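Local structure of NmrA family protein (Shigella flexneri 2a, 3QVO) at residues A[164-169]-A[217-222]. The protein is of unknown function but probably binds NAD(P) through a Rossmann-type fold. Sequence-based numbering, arbitrary orientation.
Sequences EYTILR and ENIGIN
Tyr165 turns the CE1 edge of its ring toward Glu217 O, near the ring plane, where segment 164-169 of strand 164-174 and strand 217-222 run parallel in the Rossmann-type sheet. Helix 197-209 belongs to the connection between them and packs on Leu168 and Ile221; helix 149-159 lies against the other face, on Tyr165 and Ile167. Thr166 rests its methyl CG2 on Ile219 CD1 (3.7 Å), while its OG1 bonds to His214 O. Ile167 N donates to Glu217 O at 2.9 Å, almost straight, and Ile167 O accepts Ile219 N. With CG2 anti to the backbone N, Ile167 sets that methyl 3.3 Å from Asn218 OD1, and the amide's ND2 goes on to Glu159 OE2. Leu168 lies side by side with Ile219, CD2 to CD1, and its CB meets Ile221 CD1. Arg169 continues the backbone pairing through N to Ile219 O and O to Ile221 N. Its side chain, bent at chi3 (-42°), reaches across to the neighbouring strand, its guanidinium face over Gly220 CA, and grips Asn218 side-on. Arg169 NE reaches Asn218 OD1 at 2.7 Å, a bent bond (134°) from above the amide plane, whereas Arg169 NH2 bonds to Asn218 O at 2.9 Å, nearly straight (176°), the oxygen within the guanidinium plane.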
# COMPACT_ATOMS: atom_id res chain seq x y z
N GLU A 164 13.61 3.34 -0.96
CA GLU A 164 12.92 4.40 -1.68
C GLU A 164 11.43 4.24 -1.39
O GLU A 164 10.72 3.53 -2.11
CB GLU A 164 13.24 4.32 -3.19
CG GLU A 164 14.65 4.85 -3.56
CD GLU A 164 15.06 4.61 -5.03
OE1 GLU A 164 14.47 3.74 -5.71
OE2 GLU A 164 16.01 5.31 -5.50
N TYR A 165 10.97 4.85 -0.31
CA TYR A 165 9.64 4.58 0.21
C TYR A 165 8.66 5.70 -0.05
O TYR A 165 9.03 6.82 -0.25
CB TYR A 165 9.68 4.30 1.74
CG TYR A 165 10.04 5.50 2.58
CD1 TYR A 165 9.08 6.41 2.96
CD2 TYR A 165 11.34 5.73 3.00
CE1 TYR A 165 9.39 7.51 3.70
CE2 TYR A 165 11.68 6.82 3.74
CZ TYR A 165 10.69 7.73 4.09
OH TYR A 165 10.95 8.84 4.86
N THR A 166 7.40 5.34 -0.10
CA THR A 166 6.32 6.29 0.05
C THR A 166 5.35 5.64 1.04
O THR A 166 4.88 4.53 0.81
CB THR A 166 5.61 6.54 -1.25
OG1 THR A 166 6.55 6.91 -2.29
CG2 THR A 166 4.52 7.60 -1.05
N ILE A 167 5.07 6.32 2.15
CA ILE A 167 4.09 5.85 3.12
C ILE A 167 2.84 6.64 2.82
O ILE A 167 2.89 7.85 2.63
CB ILE A 167 4.54 6.09 4.61
CG1 ILE A 167 5.72 5.18 4.94
CG2 ILE A 167 3.42 5.84 5.57
CD1 ILE A 167 6.64 5.65 6.08
N LEU A 168 1.71 5.95 2.77
CA LEU A 168 0.46 6.55 2.40
C LEU A 168 -0.46 6.34 3.56
O LEU A 168 -0.63 5.20 4.03
CB LEU A 168 -0.15 5.90 1.15
CG LEU A 168 0.57 6.00 -0.19
CD1 LEU A 168 -0.31 5.40 -1.30
CD2 LEU A 168 0.91 7.46 -0.48
N ARG A 169 -1.07 7.45 3.98
CA ARG A 169 -1.90 7.53 5.17
C ARG A 169 -3.26 8.07 4.84
O ARG A 169 -3.42 9.27 4.78
CB ARG A 169 -1.26 8.47 6.21
CG ARG A 169 -0.21 7.79 7.02
CD ARG A 169 0.62 8.73 7.82
NE ARG A 169 1.03 9.97 7.16
CZ ARG A 169 0.46 11.15 7.33
NH1 ARG A 169 -0.60 11.29 8.10
NH2 ARG A 169 0.96 12.22 6.71
N GLU A 217 8.47 10.30 1.17
CA GLU A 217 7.34 11.03 1.76
C GLU A 217 6.41 10.15 2.56
O GLU A 217 6.31 8.94 2.34
CB GLU A 217 6.53 11.74 0.67
CG GLU A 217 7.33 12.82 -0.03
CD GLU A 217 6.61 13.48 -1.19
OE1 GLU A 217 5.43 13.17 -1.44
OE2 GLU A 217 7.23 14.32 -1.87
N ASN A 218 5.65 10.80 3.45
CA ASN A 218 4.74 10.14 4.36
C ASN A 218 3.47 11.00 4.36
O ASN A 218 3.33 11.95 5.13
CB ASN A 218 5.42 10.06 5.72
CG ASN A 218 4.65 9.24 6.71
OD1 ASN A 218 3.46 8.98 6.55
ND2 ASN A 218 5.34 8.82 7.75
N ILE A 219 2.55 10.62 3.49
CA ILE A 219 1.53 11.51 2.94
C ILE A 219 0.15 11.11 3.42
O ILE A 219 -0.25 9.95 3.29
CB ILE A 219 1.47 11.30 1.41
CG1 ILE A 219 2.81 11.51 0.74
CG2 ILE A 219 0.43 12.18 0.77
CD1 ILE A 219 2.82 10.90 -0.64
N GLY A 220 -0.60 12.08 3.95
CA GLY A 220 -2.02 11.89 4.21
C GLY A 220 -2.81 12.12 2.93
O GLY A 220 -2.45 12.99 2.12
N ILE A 221 -3.88 11.34 2.76
CA ILE A 221 -4.74 11.45 1.59
C ILE A 221 -6.20 11.66 2.06
O ILE A 221 -6.76 10.81 2.75
CB ILE A 221 -4.70 10.15 0.71
CG1 ILE A 221 -3.27 9.61 0.55
CG2 ILE A 221 -5.30 10.39 -0.69
CD1 ILE A 221 -3.25 8.07 0.22
N ASN A 222 -6.79 12.78 1.68
CA ASN A 222 -8.21 13.02 1.96
C ASN A 222 -8.99 13.62 0.77
O ASN A 222 -8.42 14.29 -0.08
CB ASN A 222 -8.34 13.95 3.18
CG ASN A 222 -7.99 15.38 2.85
OD1 ASN A 222 -6.82 15.76 2.92
ND2 ASN A 222 -9.00 16.18 2.46